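Local coordinates for Serine/threonine-protein kinase Tel1 (Chaetomium thermophilum, PDB 6SKY) that catalyses ATP-dependent phosphorylation of proteins on serine and threonine and, as a member of the ATM subfamily, probably signals DNA damage to the checkpoint machinery, at residues 2693-2698 / 2708-2713; 2701-2706 / 2933-2938; 2794-2799 / 2938-2943. All coordinates share one frame; numbering follows the deposited sequence.

In the fold
Contacts 2 and 3 dock the FATC segment on the kinase domain; contact 1 is the helical pair on which part of it rests. Contact 1 is a partly buried, mainly apolar pairing of two consecutive helices. Contact 2 uses the second of these helices, 2703-2714, and sets an arginine over the backbone of the FATC loop; it too is partly buried, with a residue of the second subunit nearby. Contact 3 is buried, lies nearest the bound nucleotide and turns on a cation-pi pair. Contacts 2 and 3 share Ser2938, which also packs on Ile2695 and Ala2696 of contact 1. Chemistry thus passes from mainly apolar contacts between helices to arginines laid over backbone or indole.

Contact 1: residues 2693-2698 / 2708-2713; sequences KEIANA and AVYRRV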
loop_
_atom_site.group_PDB
_atom_site.type_symbol
_atom_site.label_atom_id
_atom_site.label_comp_id
_atom_site.label_asym_id
_atom_site.label_seq_id
_atom_site.Cartn_x
_atom_site.Cartn_y
_atom_site.Cartn_z
ATOM N N LYS A 2693 38.077 -3.384 -34.710
ATOM C CA LYS A 2693 38.405 -4.367 -35.733
ATOM C C LYS A 2693 38.380 -5.783 -35.177
ATOM O O LYS A 2693 37.902 -6.707 -35.842
ATOM C CB LYS A 2693 39.764 -4.050 -36.337
ATOM C CG LYS A 2693 40.211 -5.009 -37.401
ATOM C CD LYS A 2693 41.559 -4.591 -37.938
ATOM C CE LYS A 2693 42.073 -5.555 -38.989
ATOM N NZ LYS A 2693 43.408 -5.128 -39.489
ATOM N N GLU A 2694 38.898 -5.982 -33.964
ATOM C CA GLU A 2694 38.855 -7.311 -33.367
ATOM C C GLU A 2694 37.427 -7.756 -33.114
ATOM O O GLU A 2694 37.116 -8.946 -33.208
ATOM C CB GLU A 2694 39.663 -7.341 -32.075
ATOM C CG GLU A 2694 41.037 -7.940 -32.264
ATOM C CD GLU A 2694 41.954 -7.707 -31.088
ATOM O OE1 GLU A 2694 41.625 -8.159 -29.971
ATOM O OE2 GLU A 2694 43.010 -7.069 -31.284
ATOM N N ILE A 2695 36.540 -6.823 -32.789
ATOM C CA ILE A 2695 35.157 -7.223 -32.586
ATOM C C ILE A 2695 34.458 -7.470 -33.917
ATOM O O ILE A 2695 33.614 -8.365 -34.017
ATOM C CB ILE A 2695 34.433 -6.177 -31.727
ATOM C CG1 ILE A 2695 34.717 -6.448 -30.257
ATOM C CG2 ILE A 2695 32.949 -6.186 -31.971
ATOM C CD1 ILE A 2695 34.020 -5.512 -29.338
ATOM N N ALA A 2696 34.812 -6.722 -34.965
ATOM C CA ALA A 2696 34.149 -6.896 -36.252
ATOM C C ALA A 2696 34.607 -8.159 -36.964
ATOM O O ALA A 2696 33.843 -8.737 -37.741
ATOM C CB ALA A 2696 34.390 -5.685 -37.141
ATOM N N ASN A 2697 35.840 -8.602 -36.732
ATOM C CA ASN A 2697 36.298 -9.818 -37.391
ATOM C C ASN A 2697 35.544 -11.039 -36.890
ATOM O O ASN A 2697 35.293 -11.970 -37.658
ATOM C CB ASN A 2697 37.796 -10.004 -37.193
ATOM C CG ASN A 2697 38.610 -9.074 -38.056
ATOM O OD1 ASN A 2697 38.151 -8.626 -39.104
ATOM N ND2 ASN A 2697 39.826 -8.777 -37.623
ATOM N N ALA A 2698 35.193 -11.069 -35.612
ATOM C CA ALA A 2698 34.443 -12.200 -35.074
ATOM C C ALA A 2698 32.945 -11.950 -35.104
ATOM O O ALA A 2698 32.246 -12.207 -34.134
ATOM C CB ALA A 2698 34.907 -12.504 -33.657
ATOM N N ALA A 2708 34.007 -14.710 -26.149
ATOM C CA ALA A 2708 35.404 -14.836 -25.751
ATOM C C ALA A 2708 36.238 -13.678 -26.277
ATOM O O ALA A 2708 37.069 -13.124 -25.548
ATOM C CB ALA A 2708 35.966 -16.164 -26.238
ATOM N N VAL A 2709 36.026 -13.292 -27.535
ATOM C CA VAL A 2709 36.757 -12.165 -28.103
ATOM C C VAL A 2709 36.396 -10.876 -27.382
ATOM O O VAL A 2709 37.253 -10.020 -27.140
ATOM C CB VAL A 2709 36.485 -12.063 -29.611
ATOM C CG1 VAL A 2709 36.972 -10.747 -30.146
ATOM C CG2 VAL A 2709 37.169 -13.192 -30.327
ATOM N N TYR A 2710 35.129 -10.725 -27.006
ATOM C CA TYR A 2710 34.720 -9.516 -26.308
ATOM C C TYR A 2710 35.357 -9.425 -24.929
ATOM O O TYR A 2710 35.803 -8.349 -24.520
ATOM C CB TYR A 2710 33.205 -9.468 -26.205
ATOM C CG TYR A 2710 32.698 -8.281 -25.449
ATOM C CD1 TYR A 2710 32.252 -8.410 -24.153
ATOM C CD2 TYR A 2710 32.666 -7.033 -26.028
ATOM C CE1 TYR A 2710 31.794 -7.341 -23.463
ATOM C CE2 TYR A 2710 32.207 -5.958 -25.341
ATOM C CZ TYR A 2710 31.773 -6.118 -24.058
ATOM O OH TYR A 2710 31.309 -5.048 -23.347
ATOM N N ARG A 2711 35.401 -10.533 -24.190
ATOM C CA ARG A 2711 36.076 -10.509 -22.898
ATOM C C ARG A 2711 37.554 -10.200 -23.060
ATOM O O ARG A 2711 38.123 -9.415 -22.292
ATOM C CB ARG A 2711 35.897 -11.833 -22.174
ATOM C CG ARG A 2711 34.505 -12.090 -21.692
ATOM C CD ARG A 2711 34.477 -13.351 -20.875
ATOM N NE ARG A 2711 33.125 -13.848 -20.678
ATOM C CZ ARG A 2711 32.361 -13.530 -19.643
ATOM N NH1 ARG A 2711 31.141 -14.030 -19.542
ATOM N NH2 ARG A 2711 32.820 -12.710 -18.711
ATOM N N ARG A 2712 38.193 -10.803 -24.061
ATOM C CA ARG A 2712 39.605 -10.542 -24.295
ATOM C C ARG A 2712 39.855 -9.078 -24.621
ATOM O O ARG A 2712 40.878 -8.515 -24.224
ATOM C CB ARG A 2712 40.108 -11.431 -25.425
ATOM C CG ARG A 2712 41.597 -11.412 -25.623
ATOM C CD ARG A 2712 41.966 -11.812 -27.036
ATOM N NE ARG A 2712 40.953 -12.660 -27.656
ATOM C CZ ARG A 2712 40.822 -13.963 -27.432
ATOM N NH1 ARG A 2712 39.870 -14.650 -28.045
ATOM N NH2 ARG A 2712 41.635 -14.576 -26.585
ATOM N N VAL A 2713 38.940 -8.443 -25.347
ATOM C CA VAL A 2713 39.146 -7.052 -25.734
ATOM C C VAL A 2713 38.876 -6.109 -24.570
ATOM O O VAL A 2713 39.597 -5.127 -24.384
ATOM C CB VAL A 2713 38.284 -6.706 -26.959
ATOM C CG1 VAL A 2713 37.682 -5.332 -26.825
ATOM C CG2 VAL A 2713 39.120 -6.773 -28.205
#
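Glu2694 and Val2713 cross obliquely near one end of this interface, where the acid lies against one methyl. Beyond CG the Glu2694 chain is extended and runs past the valine, and its carboxylate OE1 (3.4 Å) and its CB (3.9 Å) both rest on Val2713 CG2. Ile2695 and Tyr2710 are arranged differently: they lie side by side and point the same way. The phenol ring swings out with CG anti to the backbone N (chi1 178°), and Ile2695 CD1 meets it at the edge, in the ring plane, 3.9 Å from Tyr2710 CD2. Val2709 divides its two methyls between partners: CG1 approaches the main-chain O of Glu2694, and CG2 rests 4.1 Å from Ala2698 CB. No hydrogen bond joins the two segments; the contacts across them are van der Waals. Beyond them, Ile2695 also packs on Ser2938 and Tyr2943, and Tyr2710 OH makes a weak hydrogen bond to Ala2942 O. With the short segment axes 9.7 Å apart at closest approach and running at 174°, helices 2688-2697 and 2703-2714, consecutive in the chain, form an antiparallel helical hairpin in the kinase domain, one side of which receives the FATC tail.

Contact 2: residues 2701-2706 / 2933-2938; sequences KNTETR and LAVLYS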
loop_
_atom_site.group_PDB
_atom_site.type_symbol
_atom_site.label_atom_id
_atom_site.label_comp_id
_atom_site.label_asym_id
_atom_site.label_seq_id
_atom_site.Cartn_x
_atom_site.Cartn_y
_atom_site.Cartn_z
ATOM N N LYS A 2701 30.698 -15.607 -36.486
ATOM C CA LYS A 2701 31.106 -16.768 -35.721
ATOM C C LYS A 2701 30.083 -17.034 -34.632
ATOM O O LYS A 2701 29.195 -16.220 -34.372
ATOM C CB LYS A 2701 32.500 -16.562 -35.135
ATOM C CG LYS A 2701 33.511 -16.197 -36.191
ATOM C CD LYS A 2701 34.911 -16.168 -35.651
ATOM C CE LYS A 2701 35.892 -15.827 -36.751
ATOM N NZ LYS A 2701 37.275 -15.720 -36.230
ATOM N N ASN A 2702 30.197 -18.196 -33.998
ATOM C CA ASN A 2702 29.219 -18.578 -32.993
ATOM C C ASN A 2702 29.323 -17.674 -31.774
ATOM O O ASN A 2702 30.299 -16.950 -31.585
ATOM C CB ASN A 2702 29.401 -20.035 -32.584
ATOM C CG ASN A 2702 30.840 -20.458 -32.583
ATOM O OD1 ASN A 2702 31.605 -20.088 -33.470
ATOM N ND2 ASN A 2702 31.224 -21.239 -31.588
ATOM N N THR A 2703 28.291 -17.731 -30.933
ATOM C CA THR A 2703 28.204 -16.808 -29.809
ATOM C C THR A 2703 29.329 -17.025 -28.804
ATOM O O THR A 2703 29.792 -16.068 -28.179
ATOM C CB THR A 2703 26.832 -16.934 -29.151
ATOM O OG1 THR A 2703 25.883 -16.167 -29.898
ATOM C CG2 THR A 2703 26.849 -16.434 -27.732
ATOM N N GLU A 2704 29.810 -18.256 -28.659
ATOM C CA GLU A 2704 30.895 -18.508 -27.718
ATOM C C GLU A 2704 32.161 -17.772 -28.128
ATOM O O GLU A 2704 32.830 -17.151 -27.296
ATOM C CB GLU A 2704 31.155 -20.006 -27.618
ATOM C CG GLU A 2704 29.895 -20.825 -27.468
ATOM C CD GLU A 2704 29.743 -21.861 -28.564
ATOM O OE1 GLU A 2704 30.578 -21.874 -29.490
ATOM O OE2 GLU A 2704 28.790 -22.664 -28.497
ATOM N N THR A 2705 32.507 -17.827 -29.411
ATOM C CA THR A 2705 33.709 -17.147 -29.873
ATOM C C THR A 2705 33.554 -15.638 -29.782
ATOM O O THR A 2705 34.503 -14.931 -29.428
ATOM C CB THR A 2705 34.035 -17.575 -31.300
ATOM O OG1 THR A 2705 34.396 -18.959 -31.305
ATOM C CG2 THR A 2705 35.188 -16.770 -31.857
ATOM N N ARG A 2706 32.360 -15.125 -30.079
ATOM C CA ARG A 2706 32.123 -13.693 -29.953
ATOM C C ARG A 2706 32.285 -13.231 -28.516
ATOM O O ARG A 2706 32.928 -12.210 -28.257
ATOM C CB ARG A 2706 30.733 -13.346 -30.472
ATOM C CG ARG A 2706 30.570 -13.606 -31.933
ATOM C CD ARG A 2706 29.204 -13.223 -32.419
ATOM N NE ARG A 2706 29.095 -11.793 -32.643
ATOM C CZ ARG A 2706 28.003 -11.195 -33.099
ATOM N NH1 ARG A 2706 27.987 -9.882 -33.276
ATOM N NH2 ARG A 2706 26.929 -11.912 -33.378
ATOM N N LEU A 2933 26.117 -7.603 -24.553
ATOM C CA LEU A 2933 26.999 -6.612 -25.135
ATOM C C LEU A 2933 27.986 -7.215 -26.114
ATOM O O LEU A 2933 28.547 -6.484 -26.931
ATOM C CB LEU A 2933 27.755 -5.875 -24.032
ATOM C CG LEU A 2933 26.944 -4.987 -23.096
ATOM C CD1 LEU A 2933 27.838 -4.447 -22.033
ATOM C CD2 LEU A 2933 26.320 -3.852 -23.851
ATOM N N ALA A 2934 28.209 -8.521 -26.059
ATOM C CA ALA A 2934 29.197 -9.138 -26.926
ATOM C C ALA A 2934 28.676 -9.394 -28.324
ATOM O O ALA A 2934 29.479 -9.560 -29.245
ATOM C CB ALA A 2934 29.676 -10.450 -26.321
ATOM N N VAL A 2935 27.364 -9.425 -28.506
ATOM C CA VAL A 2935 26.751 -9.700 -29.794
ATOM C C VAL A 2935 26.138 -8.440 -30.402
ATOM O O VAL A 2935 25.319 -8.526 -31.306
ATOM C CB VAL A 2935 25.715 -10.825 -29.680
ATOM C CG1 VAL A 2935 26.378 -12.081 -29.203
ATOM C CG2 VAL A 2935 24.629 -10.427 -28.733
ATOM N N LEU A 2936 26.526 -7.270 -29.916
ATOM C CA LEU A 2936 26.099 -6.028 -30.525
ATOM C C LEU A 2936 27.011 -5.675 -31.690
ATOM O O LEU A 2936 28.147 -6.136 -31.780
ATOM C CB LEU A 2936 26.093 -4.896 -29.502
ATOM C CG LEU A 2936 24.982 -4.911 -28.461
ATOM C CD1 LEU A 2936 25.211 -3.839 -27.456
ATOM C CD2 LEU A 2936 23.663 -4.704 -29.117
ATOM N N TYR A 2937 26.490 -4.853 -32.592
ATOM C CA TYR A 2937 27.249 -4.430 -33.758
ATOM C C TYR A 2937 28.509 -3.689 -33.336
ATOM O O TYR A 2937 28.544 -3.018 -32.306
ATOM C CB TYR A 2937 26.381 -3.544 -34.642
ATOM C CG TYR A 2937 27.062 -3.047 -35.880
ATOM C CD1 TYR A 2937 27.631 -3.925 -36.777
ATOM C CD2 TYR A 2937 27.112 -1.699 -36.167
ATOM C CE1 TYR A 2937 28.247 -3.475 -37.908
ATOM C CE2 TYR A 2937 27.721 -1.243 -37.297
ATOM C CZ TYR A 2937 28.290 -2.135 -38.163
ATOM O OH TYR A 2937 28.907 -1.679 -39.296
ATOM N N SER A 2938 29.557 -3.811 -34.150
ATOM C CA SER A 2938 30.855 -3.267 -33.768
ATOM C C SER A 2938 30.877 -1.747 -33.800
ATOM O O SER A 2938 31.664 -1.130 -33.079
ATOM C CB SER A 2938 31.940 -3.819 -34.678
ATOM O OG SER A 2938 31.886 -3.209 -35.947
#
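Arg2706 lies against the backbone around Val2935, joining the first turn of kinase-domain helix 2703-2714 to the loop that follows helix 2930-2933 in the FATC domain. The main interaction is van der Waals packing on a flat group. One face of the Arg2706 guanidinium is covered by Val2935 CA, 3.7 Å above its plane and displaced toward the rim, and NH2 of Arg2706 lies 4.0 Å from Val2935 CB. The two side chains cross at about a right angle. A bend at chi3 (80°) turns the end of an otherwise extended arginine chain across the loop. A second, polar kind of contact is looser: three carbonyl oxygens gather near the cation without hydrogen bonding to it. Arg2706 NH1 is 3.6 Å from Val2935 O and 4.0 Å from Leu2936 O, and its NE is 4.1 Å from Ala2934 O; such an arrangement could favour the positive charge electrostatically. Outside the two segments, Arg2706 also touches Val2792, while Thr2703 packs on Glu2362 of the second subunit, placing the edge of the contact close to the dimer partner. Ala2934 CB comes to 4.2 Å from Arg2706 O, and Thr2703 OG1 to 4.2 Å from Val2935 CG1.

Contact 3: residues 2794-2799 / 2938-2943; sequences ELVPFR and SGWAAY
A cation-pi contact between Arg2799 and Trp2940 lies at the centre of this buried meeting of two loops, one at the end of the kinase activation loop and the other in the C-terminal FATC segment. Association of FATC with the activation segment is a feature of PI3K-related kinases, and here the site is near the nucleotide: the side chain of Trp2940 is about 10 Å from the bound ATP analogue. Arg2799 starts with CG anti to the backbone N (chi1 -175°) and stays extended to NE, sliding past the tryptophan in the opposite direction. Arg2799 CZ stands 4.3 Å from the centroid of the Trp2940 six-membered ring, only 14° off the ring normal. The guanidinium does not lie flat on the indole; their planes are 37° apart, and the tilt lets Arg2799 NH2 sit over the ring centre, 3.3 Å above the Trp2940 ring plane. This same NH2 is hydrogen-bonded to Arg2761 O, and Glu2794 OE1 accepts a hydrogen bond from Asp2760 N, so both side chains bond to the backbone of one loop. That loop has the DRHxxN catalytic-loop sequence of PI3K-related kinases and carries pocket residues His2762 and His2764 and the magnesium ligand Asn2765. Nearer the backbone, the aliphatic part of the arginine adds contact, with Arg2799 CG 3.7 Å from Trp2940 CH2. Two further side chains approach the indole obliquely. Glu2794 brings OE2 to 3.9 Å from Trp2940 CD1, and Val2796 places its CG2 methyl 3.9 Å from Trp2940 CZ2.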
loop_
_atom_site.group_PDB
_atom_site.type_symbol
_atom_site.label_atom_id
_atom_site.label_comp_id
_atom_site.label_asym_id
_atom_site.label_seq_id
_atom_site.Cartn_x
_atom_site.Cartn_y
_atom_site.Cartn_z
ATOM N N GLU A 2794 20.065 -4.749 -32.139
ATOM C CA GLU A 2794 20.400 -4.037 -30.909
ATOM C C GLU A 2794 19.470 -4.547 -29.820
ATOM O O GLU A 2794 18.325 -4.111 -29.718
ATOM C CB GLU A 2794 20.257 -2.530 -31.086
ATOM C CG GLU A 2794 21.209 -1.917 -32.088
ATOM C CD GLU A 2794 20.896 -0.463 -32.375
ATOM O OE1 GLU A 2794 19.932 0.067 -31.790
ATOM O OE2 GLU A 2794 21.611 0.151 -33.191
ATOM N N LEU A 2795 19.964 -5.463 -28.998
ATOM C CA LEU A 2795 19.146 -6.169 -28.024
ATOM C C LEU A 2795 19.410 -5.703 -26.596
ATOM O O LEU A 2795 19.388 -6.498 -25.659
ATOM C CB LEU A 2795 19.366 -7.673 -28.141
ATOM C CG LEU A 2795 19.122 -8.281 -29.524
ATOM C CD1 LEU A 2795 19.571 -9.719 -29.554
ATOM C CD2 LEU A 2795 17.669 -8.180 -29.922
ATOM N N VAL A 2796 19.654 -4.412 -26.410
ATOM C CA VAL A 2796 19.820 -3.836 -25.079
ATOM C C VAL A 2796 18.755 -2.766 -24.897
ATOM O O VAL A 2796 18.367 -2.119 -25.875
ATOM C CB VAL A 2796 21.225 -3.254 -24.882
ATOM C CG1 VAL A 2796 22.234 -4.352 -24.721
ATOM C CG2 VAL A 2796 21.589 -2.373 -26.049
ATOM N N PRO A 2797 18.254 -2.540 -23.684
ATOM C CA PRO A 2797 17.228 -1.510 -23.510
ATOM C C PRO A 2797 17.763 -0.097 -23.638
ATOM O O PRO A 2797 17.024 0.796 -24.063
ATOM C CB PRO A 2797 16.696 -1.792 -22.103
ATOM C CG PRO A 2797 17.780 -2.492 -21.432
ATOM C CD PRO A 2797 18.486 -3.294 -22.449
ATOM N N PHE A 2798 19.020 0.130 -23.282
ATOM C CA PHE A 2798 19.650 1.436 -23.375
ATOM C C PHE A 2798 21.151 1.228 -23.285
ATOM O O PHE A 2798 21.625 0.116 -23.065
ATOM C CB PHE A 2798 19.139 2.386 -22.289
ATOM C CG PHE A 2798 18.974 1.754 -20.937
ATOM C CD1 PHE A 2798 17.733 1.363 -20.492
ATOM C CD2 PHE A 2798 20.052 1.575 -20.104
ATOM C CE1 PHE A 2798 17.583 0.799 -19.262
ATOM C CE2 PHE A 2798 19.895 1.011 -18.879
ATOM C CZ PHE A 2798 18.663 0.626 -18.458
ATOM N N ARG A 2799 21.898 2.310 -23.461
ATOM C CA ARG A 2799 23.356 2.254 -23.434
ATOM C C ARG A 2799 23.848 2.422 -22.004
ATOM O O ARG A 2799 23.667 3.477 -21.398
ATOM C CB ARG A 2799 23.961 3.318 -24.338
ATOM C CG ARG A 2799 25.447 3.209 -24.422
ATOM C CD ARG A 2799 26.038 4.179 -25.390
ATOM N NE ARG A 2799 27.438 3.878 -25.611
ATOM C CZ ARG A 2799 27.897 3.209 -26.651
ATOM N NH1 ARG A 2799 29.181 2.963 -26.768
ATOM N NH2 ARG A 2799 27.070 2.797 -27.578
ATOM N N SER A 2938 29.557 -3.811 -34.150
ATOM C CA SER A 2938 30.855 -3.267 -33.768
ATOM C C SER A 2938 30.877 -1.747 -33.800
ATOM O O SER A 2938 31.664 -1.130 -33.079
ATOM C CB SER A 2938 31.940 -3.819 -34.678
ATOM O OG SER A 2938 31.886 -3.209 -35.947
ATOM N N GLY A 2939 30.046 -1.124 -34.634
ATOM C CA GLY A 2939 29.973 0.324 -34.654
ATOM C C GLY A 2939 29.274 0.910 -33.453
ATOM O O GLY A 2939 29.469 2.086 -33.149
ATOM N N TRP A 2940 28.434 0.121 -32.797
ATOM C CA TRP A 2940 27.887 0.379 -31.471
ATOM C C TRP A 2940 28.987 -0.002 -30.504
ATOM O O TRP A 2940 29.102 -1.155 -30.102
ATOM C CB TRP A 2940 26.644 -0.471 -31.260
ATOM C CG TRP A 2940 25.618 -0.008 -30.294
ATOM C CD1 TRP A 2940 24.431 0.558 -30.596
ATOM C CD2 TRP A 2940 25.646 -0.141 -28.874
ATOM N NE1 TRP A 2940 23.723 0.811 -29.462
ATOM C CE2 TRP A 2940 24.451 0.387 -28.385
ATOM C CE3 TRP A 2940 26.574 -0.646 -27.967
ATOM C CZ2 TRP A 2940 24.159 0.430 -27.036
ATOM C CZ3 TRP A 2940 26.280 -0.602 -26.633
ATOM C CH2 TRP A 2940 25.087 -0.068 -26.179
ATOM N N ALA A 2941 29.832 0.952 -30.141
ATOM C CA ALA A 2941 31.062 0.579 -29.456
ATOM C C ALA A 2941 30.784 0.097 -28.044
ATOM O O ALA A 2941 30.765 0.891 -27.104
ATOM C CB ALA A 2941 32.026 1.757 -29.422
ATOM N N ALA A 2942 30.587 -1.206 -27.877
ATOM C CA ALA A 2942 30.211 -1.725 -26.572
ATOM C C ALA A 2942 31.416 -1.929 -25.676
ATOM O O ALA A 2942 31.288 -1.860 -24.450
ATOM C CB ALA A 2942 29.448 -3.032 -26.730
ATOM N N TYR A 2943 32.581 -2.200 -26.261
ATOM C CA TYR A 2943 33.807 -2.284 -25.479
ATOM C C TYR A 2943 34.078 -0.977 -24.757
ATOM O O TYR A 2943 34.583 -0.975 -23.632
ATOM C CB TYR A 2943 34.978 -2.643 -26.388
ATOM C CG TYR A 2943 35.102 -1.730 -27.572
ATOM C CD1 TYR A 2943 35.878 -0.600 -27.514
ATOM C CD2 TYR A 2943 34.423 -1.991 -28.743
ATOM C CE1 TYR A 2943 35.979 0.243 -28.577
ATOM C CE2 TYR A 2943 34.520 -1.152 -29.817
ATOM C CZ TYR A 2943 35.303 -0.037 -29.726
ATOM O OH TYR A 2943 35.412 0.813 -30.794
#